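Local coordinates for protein putative glycoside hydrolase (Parabacteroides distasonis ATCC 8503, PDB 3GYC) that probably hydrolyses glycosidic bonds in carbohydrates, being a putative glycoside hydrolase of the cellulase-like family built on a TIM barrel, its substrate not established, at residues N52-P60 with V92-C103; M199-P207 with V385-L393. One frame throughout, in Å; residues are numbered along the deposited sequence.

Contact 1 of 2, residues N52-P60 with V92-C103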
loop_
_atom_site.group_PDB
_atom_site.type_symbol
_atom_site.label_atom_id
_atom_site.label_comp_id
_atom_site.label_asym_id
_atom_site.label_seq_id
_atom_site.Cartn_x
_atom_site.Cartn_y
_atom_site.Cartn_z
ATOM N N ASN A 52 -0.949 -0.230 -14.454
ATOM C CA ASN A 52 -2.264 0.345 -14.728
ATOM C C ASN A 52 -3.120 0.575 -13.476
ATOM O O ASN A 52 -4.320 0.738 -13.556
ATOM C CB ASN A 52 -3.012 -0.413 -15.830
ATOM C CG ASN A 52 -3.262 -1.869 -15.518
ATOM O OD1 ASN A 52 -2.750 -2.414 -14.519
ATOM N ND2 ASN A 52 -4.095 -2.503 -16.351
ATOM N N ALA A 53 -2.474 0.623 -12.308
ATOM C CA ALA A 53 -3.153 0.957 -11.055
ATOM C C ALA A 53 -2.129 1.631 -10.108
ATOM O O ALA A 53 -0.926 1.387 -10.205
ATOM C CB ALA A 53 -3.781 -0.316 -10.393
ATOM N N ILE A 54 -2.618 2.492 -9.224
ATOM C CA ILE A 54 -1.811 3.191 -8.232
ATOM C C ILE A 54 -2.586 3.199 -6.919
ATOM O O ILE A 54 -3.797 3.331 -6.919
ATOM C CB ILE A 54 -1.563 4.661 -8.658
ATOM C CG1 ILE A 54 -1.010 4.737 -10.089
ATOM C CG2 ILE A 54 -0.639 5.355 -7.723
ATOM C CD1 ILE A 54 -0.962 6.207 -10.706
ATOM N N ARG A 55 -1.884 3.008 -5.820
ATOM C CA ARG A 55 -2.449 3.122 -4.481
ATOM C C ARG A 55 -1.960 4.461 -3.902
ATOM O O ARG A 55 -0.760 4.714 -3.846
ATOM C CB ARG A 55 -1.974 1.956 -3.629
ATOM C CG ARG A 55 -2.334 2.071 -2.189
ATOM C CD ARG A 55 -1.669 1.075 -1.396
ATOM N NE ARG A 55 -1.955 1.224 0.012
ATOM C CZ ARG A 55 -1.075 1.018 0.986
ATOM N NH1 ARG A 55 0.199 0.710 0.705
ATOM N NH2 ARG A 55 -1.439 1.203 2.245
ATOM N N ILE A 56 -2.874 5.361 -3.519
ATOM C CA ILE A 56 -2.437 6.629 -3.021
ATOM C C ILE A 56 -3.122 6.966 -1.700
ATOM O O ILE A 56 -4.172 6.423 -1.341
ATOM C CB ILE A 56 -2.695 7.797 -3.993
ATOM C CG1 ILE A 56 -4.201 7.998 -4.288
ATOM C CG2 ILE A 56 -1.947 7.661 -5.269
ATOM C CD1 ILE A 56 -4.507 9.240 -5.110
ATOM N N ASP A 57 -2.500 7.891 -1.017
ATOM C CA ASP A 57 -3.112 8.468 0.178
ATOM C C ASP A 57 -4.105 9.544 -0.288
ATOM O O ASP A 57 -3.737 10.458 -1.062
ATOM C CB ASP A 57 -2.046 9.072 1.077
ATOM C CG ASP A 57 -2.596 9.412 2.468
ATOM O OD1 ASP A 57 -3.808 9.692 2.601
ATOM O OD2 ASP A 57 -1.826 9.296 3.436
ATOM N N ALA A 58 -5.355 9.437 0.183
ATOM C CA ALA A 58 -6.448 10.370 -0.171
ATOM C C ALA A 58 -6.544 11.550 0.838
ATOM O O ALA A 58 -7.340 12.474 0.609
ATOM C CB ALA A 58 -7.777 9.628 -0.185
ATOM N N TYR A 59 -5.771 11.482 1.941
ATOM C CA TYR A 59 -5.800 12.522 3.011
ATOM C C TYR A 59 -7.256 12.867 3.379
ATOM O O TYR A 59 -7.642 14.057 3.402
ATOM C CB TYR A 59 -5.108 13.787 2.543
ATOM C CG TYR A 59 -3.637 13.707 2.179
ATOM C CD1 TYR A 59 -3.224 13.287 0.930
ATOM C CD2 TYR A 59 -2.653 14.153 3.075
ATOM C CE1 TYR A 59 -1.864 13.267 0.586
ATOM C CE2 TYR A 59 -1.299 14.121 2.749
ATOM C CZ TYR A 59 -0.907 13.698 1.498
ATOM O OH TYR A 59 0.435 13.686 1.156
ATOM N N PRO A 60 -8.072 11.846 3.685
ATOM C CA PRO A 60 -9.524 12.053 3.963
ATOM C C PRO A 60 -9.778 12.969 5.145
ATOM O O PRO A 60 -10.711 13.768 5.144
ATOM C CB PRO A 60 -10.020 10.650 4.309
ATOM C CG PRO A 60 -8.809 9.923 4.819
ATOM C CD PRO A 60 -7.568 10.579 4.219
ATOM N N VAL A 92 -5.015 19.581 -0.720
ATOM C CA VAL A 92 -5.469 18.263 -1.187
ATOM C C VAL A 92 -6.463 18.326 -2.341
ATOM O O VAL A 92 -6.338 17.553 -3.281
ATOM C CB VAL A 92 -5.949 17.372 -0.039
ATOM C CG1 VAL A 92 -6.258 15.965 -0.503
ATOM C CG2 VAL A 92 -4.896 17.303 1.061
ATOM N N GLN A 93 -7.425 19.233 -2.291
ATOM C CA GLN A 93 -8.353 19.433 -3.401
ATOM C C GLN A 93 -8.165 20.846 -3.919
ATOM O O GLN A 93 -7.990 21.781 -3.115
ATOM C CB GLN A 93 -9.803 19.206 -2.986
ATOM C CG GLN A 93 -10.221 17.782 -2.713
ATOM C CD GLN A 93 -10.325 16.914 -3.977
ATOM O OE1 GLN A 93 -9.724 17.225 -5.019
ATOM N NE2 GLN A 93 -11.088 15.828 -3.878
ATOM N N PRO A 94 -8.283 21.037 -5.245
ATOM C CA PRO A 94 -8.633 20.059 -6.309
ATOM C C PRO A 94 -7.515 19.129 -6.808
ATOM O O PRO A 94 -7.733 18.376 -7.757
ATOM C CB PRO A 94 -9.129 20.969 -7.454
ATOM C CG PRO A 94 -8.304 22.238 -7.281
ATOM C CD PRO A 94 -8.194 22.422 -5.772
ATOM N N ASN A 95 -6.328 19.202 -6.221
ATOM C CA ASN A 95 -5.188 18.327 -6.613
ATOM C C ASN A 95 -5.534 16.847 -6.708
ATOM O O ASN A 95 -5.140 16.199 -7.692
ATOM C CB ASN A 95 -3.970 18.517 -5.718
ATOM C CG ASN A 95 -3.127 19.694 -6.133
ATOM O OD1 ASN A 95 -3.262 20.168 -7.249
ATOM N ND2 ASN A 95 -2.230 20.191 -5.212
ATOM N N LEU A 96 -6.324 16.324 -5.772
ATOM C CA LEU A 96 -6.689 14.914 -5.820
ATOM C C LEU A 96 -7.527 14.633 -7.051
ATOM O O LEU A 96 -7.233 13.708 -7.823
ATOM C CB LEU A 96 -7.387 14.458 -4.535
ATOM C CG LEU A 96 -7.926 13.035 -4.522
ATOM C CD1 LEU A 96 -6.772 11.972 -4.751
ATOM C CD2 LEU A 96 -8.739 12.745 -3.253
ATOM N N ASN A 97 -8.562 15.440 -7.258
ATOM C CA ASN A 97 -9.411 15.221 -8.428
ATOM C C ASN A 97 -8.653 15.434 -9.748
ATOM O O ASN A 97 -8.959 14.752 -10.763
ATOM C CB ASN A 97 -10.700 16.016 -8.326
ATOM C CG ASN A 97 -11.695 15.406 -7.317
ATOM O OD1 ASN A 97 -11.389 14.469 -6.562
ATOM N ND2 ASN A 97 -12.887 15.924 -7.326
ATOM N N LEU A 98 -7.690 16.369 -9.739
ATOM C CA LEU A 98 -6.829 16.593 -10.923
ATOM C C LEU A 98 -6.016 15.349 -11.203
ATOM O O LEU A 98 -5.975 14.893 -12.324
ATOM C CB LEU A 98 -5.928 17.841 -10.805
ATOM C CG LEU A 98 -6.634 19.195 -10.997
ATOM C CD1 LEU A 98 -5.771 20.433 -10.522
ATOM C CD2 LEU A 98 -7.122 19.408 -12.425
ATOM N N PHE A 99 -5.352 14.824 -10.175
ATOM C CA PHE A 99 -4.579 13.611 -10.288
ATOM C C PHE A 99 -5.434 12.419 -10.756
ATOM O O PHE A 99 -5.010 11.661 -11.668
ATOM C CB PHE A 99 -3.891 13.297 -8.955
ATOM C CG PHE A 99 -3.001 12.077 -9.016
ATOM C CD1 PHE A 99 -1.737 12.181 -9.596
ATOM C CD2 PHE A 99 -3.450 10.842 -8.598
ATOM C CE1 PHE A 99 -0.921 11.075 -9.696
ATOM C CE2 PHE A 99 -2.627 9.753 -8.684
ATOM C CZ PHE A 99 -1.363 9.877 -9.266
ATOM N N LEU A 100 -6.632 12.272 -10.179
ATOM C CA LEU A 100 -7.545 11.201 -10.560
ATOM C C LEU A 100 -7.982 11.348 -11.991
ATOM O O LEU A 100 -8.071 10.334 -12.682
ATOM C CB LEU A 100 -8.746 11.072 -9.618
ATOM C CG LEU A 100 -8.472 10.711 -8.166
ATOM C CD1 LEU A 100 -9.792 10.828 -7.339
ATOM C CD2 LEU A 100 -7.826 9.304 -7.955
ATOM N N SER A 101 -8.210 12.582 -12.477
ATOM C CA SER A 101 -8.580 12.784 -13.873
ATOM C C SER A 101 -7.496 12.341 -14.840
ATOM O O SER A 101 -7.789 11.800 -15.945
ATOM C CB SER A 101 -8.911 14.252 -14.127
ATOM O OG SER A 101 -9.944 14.638 -13.262
ATOM N N LYS A 102 -6.244 12.562 -14.455
ATOM C CA LYS A 102 -5.111 12.152 -15.287
ATOM C C LYS A 102 -5.002 10.619 -15.313
ATOM O O LYS A 102 -4.662 10.037 -16.373
ATOM C CB LYS A 102 -3.796 12.805 -14.836
ATOM C CG LYS A 102 -3.791 14.328 -15.005
ATOM C CD LYS A 102 -2.468 14.932 -14.529
ATOM C CE LYS A 102 -2.529 16.508 -14.549
ATOM N NZ LYS A 102 -2.704 17.151 -15.860
ATOM N N CYS A 103 -5.317 9.980 -14.189
ATOM C CA CYS A 103 -5.399 8.522 -14.141
ATOM C C CYS A 103 -6.487 7.994 -15.056
ATOM O O CYS A 103 -6.231 7.106 -15.885
ATOM C CB CYS A 103 -5.601 8.015 -12.708
ATOM S SG CYS A 103 -4.140 8.324 -11.688
#

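Contact 2 of 2, residues M199-P207 with V385-L393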
loop_
_atom_site.group_PDB
_atom_site.type_symbol
_atom_site.label_atom_id
_atom_site.label_comp_id
_atom_site.label_asym_id
_atom_site.label_seq_id
_atom_site.Cartn_x
_atom_site.Cartn_y
_atom_site.Cartn_z
HETATM N N MSE A 199 -19.986 2.599 5.847
HETATM C CA MSE A 199 -19.587 2.870 4.443
HETATM C C MSE A 199 -20.587 2.280 3.458
HETATM O O MSE A 199 -21.032 2.947 2.520
HETATM C CB MSE A 199 -18.209 2.290 4.143
HETATM C CG MSE A 199 -17.053 2.850 4.985
HETATM SE SE MSE A 199 -16.893 4.756 4.903
HETATM C CE MSE A 199 -16.619 4.929 2.963
ATOM N N ARG A 200 -20.966 1.034 3.709
ATOM C CA ARG A 200 -21.865 0.301 2.821
ATOM C C ARG A 200 -23.315 0.782 2.788
ATOM O O ARG A 200 -24.057 0.433 1.862
ATOM C CB ARG A 200 -21.769 -1.185 3.110
ATOM C CG ARG A 200 -20.386 -1.703 2.804
ATOM C CD ARG A 200 -20.252 -3.203 2.968
ATOM N NE ARG A 200 -18.884 -3.642 2.679
ATOM C CZ ARG A 200 -18.043 -4.209 3.535
ATOM N NH1 ARG A 200 -18.392 -4.464 4.771
ATOM N NH2 ARG A 200 -16.828 -4.533 3.135
ATOM N N GLN A 201 -23.724 1.573 3.776
ATOM C CA GLN A 201 -25.054 2.176 3.752
ATOM C C GLN A 201 -25.146 3.188 2.619
ATOM O O GLN A 201 -26.233 3.529 2.175
ATOM C CB GLN A 201 -25.311 2.941 5.039
ATOM C CG GLN A 201 -25.502 2.084 6.254
ATOM C CD GLN A 201 -25.637 2.911 7.496
ATOM O OE1 GLN A 201 -25.346 4.110 7.493
ATOM N NE2 GLN A 201 -26.067 2.283 8.576
ATOM N N VAL A 202 -23.996 3.708 2.203
ATOM C CA VAL A 202 -23.916 4.671 1.132
ATOM C C VAL A 202 -23.308 4.067 -0.157
ATOM O O VAL A 202 -23.793 4.334 -1.267
ATOM C CB VAL A 202 -23.099 5.892 1.617
ATOM C CG1 VAL A 202 -22.946 6.894 0.520
ATOM C CG2 VAL A 202 -23.764 6.533 2.890
ATOM N N TYR A 203 -22.256 3.255 -0.024
ATOM C CA TYR A 203 -21.570 2.663 -1.187
ATOM C C TYR A 203 -21.515 1.153 -1.056
ATOM O O TYR A 203 -20.466 0.586 -0.866
ATOM C CB TYR A 203 -20.147 3.214 -1.320
ATOM C CG TYR A 203 -20.097 4.696 -1.509
ATOM C CD1 TYR A 203 -20.441 5.258 -2.717
ATOM C CD2 TYR A 203 -19.722 5.527 -0.488
ATOM C CE1 TYR A 203 -20.422 6.608 -2.901
ATOM C CE2 TYR A 203 -19.699 6.913 -0.663
ATOM C CZ TYR A 203 -20.051 7.435 -1.875
ATOM O OH TYR A 203 -20.030 8.789 -2.100
ATOM N N PRO A 204 -22.667 0.486 -1.198
ATOM C CA PRO A 204 -22.716 -0.979 -0.985
ATOM C C PRO A 204 -21.848 -1.805 -1.944
ATOM O O PRO A 204 -21.393 -2.884 -1.563
ATOM C CB PRO A 204 -24.212 -1.306 -1.162
ATOM C CG PRO A 204 -24.757 -0.194 -2.007
ATOM C CD PRO A 204 -23.968 1.031 -1.647
ATOM N N ASP A 205 -21.593 -1.293 -3.146
ATOM C CA ASP A 205 -20.827 -2.026 -4.159
ATOM C C ASP A 205 -19.331 -1.670 -4.229
ATOM O O ASP A 205 -18.625 -2.212 -5.055
ATOM C CB ASP A 205 -21.451 -1.803 -5.535
ATOM C CG ASP A 205 -22.897 -2.269 -5.596
ATOM O OD1 ASP A 205 -23.316 -3.079 -4.731
ATOM O OD2 ASP A 205 -23.613 -1.812 -6.519
HETATM N N MSE A 206 -18.869 -0.748 -3.393
HETATM C CA MSE A 206 -17.436 -0.393 -3.369
HETATM C C MSE A 206 -16.672 -1.444 -2.509
HETATM O O MSE A 206 -17.139 -1.818 -1.457
HETATM C CB MSE A 206 -17.246 1.043 -2.836
HETATM C CG MSE A 206 -15.810 1.514 -2.716
HETATM SE SE MSE A 206 -14.942 1.764 -4.440
HETATM C CE MSE A 206 -15.647 3.543 -4.922
ATOM N N PRO A 207 -15.531 -1.963 -3.001
ATOM C CA PRO A 207 -14.745 -2.876 -2.175
ATOM C C PRO A 207 -14.046 -2.106 -1.066
ATOM O O PRO A 207 -13.281 -1.175 -1.341
ATOM C CB PRO A 207 -13.725 -3.485 -3.140
ATOM C CG PRO A 207 -14.182 -3.132 -4.487
ATOM C CD PRO A 207 -15.097 -1.957 -4.403
ATOM N N VAL A 385 -18.802 -11.385 -3.257
ATOM C CA VAL A 385 -17.938 -10.422 -2.586
ATOM C C VAL A 385 -16.779 -10.028 -3.535
ATOM O O VAL A 385 -16.538 -8.834 -3.763
ATOM C CB VAL A 385 -17.405 -10.888 -1.199
ATOM C CG1 VAL A 385 -16.425 -9.841 -0.613
ATOM C CG2 VAL A 385 -18.577 -11.169 -0.237
ATOM N N ALA A 386 -16.101 -11.033 -4.100
ATOM C CA ALA A 386 -14.985 -10.788 -5.004
ATOM C C ALA A 386 -15.426 -10.041 -6.252
ATOM O O ALA A 386 -14.651 -9.253 -6.798
ATOM C CB ALA A 386 -14.287 -12.100 -5.387
ATOM N N ALA A 387 -16.654 -10.303 -6.714
ATOM C CA ALA A 387 -17.167 -9.650 -7.916
ATOM C C ALA A 387 -17.187 -8.136 -7.753
ATOM O O ALA A 387 -17.133 -7.441 -8.747
ATOM C CB ALA A 387 -18.551 -10.152 -8.296
ATOM N N LYS A 388 -17.272 -7.624 -6.519
ATOM C CA LYS A 388 -17.273 -6.162 -6.317
ATOM C C LYS A 388 -15.987 -5.541 -6.833
ATOM O O LYS A 388 -16.017 -4.477 -7.455
ATOM C CB LYS A 388 -17.516 -5.764 -4.854
ATOM C CG LYS A 388 -18.928 -6.068 -4.394
ATOM C CD LYS A 388 -19.283 -5.486 -3.005
ATOM C CE LYS A 388 -18.432 -6.090 -1.916
ATOM N NZ LYS A 388 -18.983 -5.828 -0.500
ATOM N N LEU A 389 -14.859 -6.192 -6.531
ATOM C CA LEU A 389 -13.550 -5.734 -7.020
ATOM C C LEU A 389 -13.316 -6.136 -8.475
ATOM O O LEU A 389 -12.854 -5.326 -9.270
ATOM C CB LEU A 389 -12.439 -6.281 -6.167
ATOM C CG LEU A 389 -11.014 -5.886 -6.540
ATOM C CD1 LEU A 389 -10.872 -4.353 -6.721
ATOM C CD2 LEU A 389 -10.066 -6.395 -5.474
ATOM N N LEU A 390 -13.661 -7.370 -8.842
ATOM C CA LEU A 390 -13.432 -7.843 -10.222
ATOM C C LEU A 390 -14.108 -7.011 -11.285
ATOM O O LEU A 390 -13.529 -6.798 -12.366
ATOM C CB LEU A 390 -13.798 -9.332 -10.387
ATOM C CG LEU A 390 -12.730 -10.374 -10.031
ATOM C CD1 LEU A 390 -11.949 -10.124 -8.761
ATOM C CD2 LEU A 390 -13.375 -11.782 -10.031
ATOM N N LYS A 391 -15.313 -6.523 -11.007
ATOM C CA LYS A 391 -15.994 -5.678 -11.967
ATOM C C LYS A 391 -15.289 -4.345 -12.199
ATOM O O LYS A 391 -15.608 -3.676 -13.172
ATOM C CB LYS A 391 -17.400 -5.318 -11.490
ATOM C CG LYS A 391 -18.406 -6.417 -11.560
ATOM C CD LYS A 391 -19.816 -5.948 -11.054
ATOM C CE LYS A 391 -19.749 -5.192 -9.699
ATOM N NZ LYS A 391 -21.066 -5.324 -8.916
ATOM N N ARG A 392 -14.418 -3.927 -11.278
ATOM C CA ARG A 392 -13.697 -2.649 -11.386
ATOM C C ARG A 392 -12.288 -2.782 -12.054
ATOM O O ARG A 392 -11.622 -1.782 -12.390
ATOM C CB ARG A 392 -13.580 -2.046 -9.981
ATOM C CG ARG A 392 -14.912 -1.986 -9.230
ATOM C CD ARG A 392 -14.759 -1.326 -7.849
ATOM N NE ARG A 392 -14.666 0.117 -7.998
ATOM C CZ ARG A 392 -15.728 0.916 -8.148
ATOM N NH1 ARG A 392 -16.959 0.423 -8.175
ATOM N NH2 ARG A 392 -15.569 2.210 -8.317
ATOM N N LEU A 393 -11.810 -4.012 -12.198
ATOM C CA LEU A 393 -10.505 -4.239 -12.810
ATOM C C LEU A 393 -10.564 -3.909 -14.312
ATOM O O LEU A 393 -9.517 -3.682 -14.926
ATOM C CB LEU A 393 -10.043 -5.673 -12.599
ATOM C CG LEU A 393 -9.772 -6.111 -11.173
ATOM C CD1 LEU A 393 -9.634 -7.619 -11.151
ATOM C CD2 LEU A 393 -8.545 -5.420 -10.600
ATOM O OXT LEU A 393 -11.633 -3.839 -14.964
HETATM O O HOH W 1 -18.996 -3.087 -0.234
HETATM O O HOH W 2 -17.898 -2.612 -7.640
#

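Contact 1 of 2, residues N52-P60 with V92-C103
I56 points from strand 53-57 into the side of helix 95-103 and meets L96, F99 and L100 there. From CB its two branches diverge. CG2 lies 4.1 Å from F99 CE2, while a chi1 of 62° places CG1 over the backbone, flanked by N and C, from where it carries CD1 onward to the helix. CD1 is the tip that does most of the touching: 3.6 Å from L96 CD1, 4.0 Å from F99 CD2, with L100 CD2 at a longer range. I56 and F99 lie alongside each other, pointing opposite ways. I54, two residues earlier and on the same side of the strand, puts its CD1 at 4.0 Å from F99 CZ and 3.9 Å from C103 SG, so that the phenyl ring touches both isoleucines. Beyond the strand, V92 CG2 reaches Y59 CB at 3.8 Å, and V92 CG1 lies at the same distance from A58 O. Replacing V92 by an alanine would take away both methyls and is likely to leave a gap beside Y59 CB and the A58 carbonyl oxygen. The backbone here is held by an Asx turn, Y59 N donating to D57 OD1, and the Y59 hydroxyl bonds to E28. The axes of strand 53-57 and helix 95-103 come within 10.9 Å and run nearly antiparallel, 165° between their N-to-C directions. The helix leads on to the neighbouring parallel strand 109-113, after an inserted helix 60-65 and two-stranded hairpin, and this antiparallel packing is that of a beta-alpha unit of a TIM barrel.

Contact 2 of 2, residues M199-P207 with V385-L393
K388 and R392 owe their positions against 204-207 to bends in their chains: K388 starts with CG anti to the carbonyl carbon and folds at chi3 (-64°), and R392 folds at chi3 (77°). The K388 chain thereby runs along the loop backbone, CB at 3.7 Å from D205 O and CD at 3.6 Å from P204 O. Its NZ and R200 NE both donate to water 1, which also lies within hydrogen-bonding distance of the P204 and M206 carbonyl oxygens. R200 NE and K388 NZ stand 3.9 Å apart because both side chains gather round the D229 carboxylate, which salt-bridges each, and R200 NH2 also donates to the F227 carbonyl. The bend in R392 exposes one guanidinium face to M206, a selenomethionine whose chain curls at chi2 and chi3. SE sits 3.7 Å above that plane toward its rim, and CE comes within 3.6 Å of R392 NH2. At the guanidinium edge, in plane, water 2 accepts from R392 NH1 and donates to the carbonyls of D205 and K388, joining the segments through solvent. P207 packs against R392 and L389, with CD 3.5 Å from R392 CD and CG 3.7 Å from L389 CA. R392 NH2 is bound further by the I153 carbonyl. The loop joins helix 186-200 to strand 208-209, and a backbone hydrogen bond joins P207 to V156 of strand 153-157. The C-terminal segment leans on the barrel, L389 touching L154 of that strand and V341 of strand 340-343, while the R392 carbonyl accepts from K109 at the start of strand 109-113.

Contact 1 belongs to the core: every touching residue is buried, and aliphatic and aromatic carbons with one sulfur make the join within a single beta-alpha unit. Contact 2 is only partly buried and ties two segments far apart in sequence, a loop entering strand 208-209 and the chain's C-terminus, using waters, carbonyls and charged side chains. The centres of contacts 1 and 2 are about 19 Å apart. Contacts 1 and 2 do not touch, the nearest atoms of the two being about 6 Å apart. They converge on common neighbours at the amino ends of the barrel strands: R17 bonds both N52 and L393, while K109 bonds N52 through its backbone and R392 through its side chain.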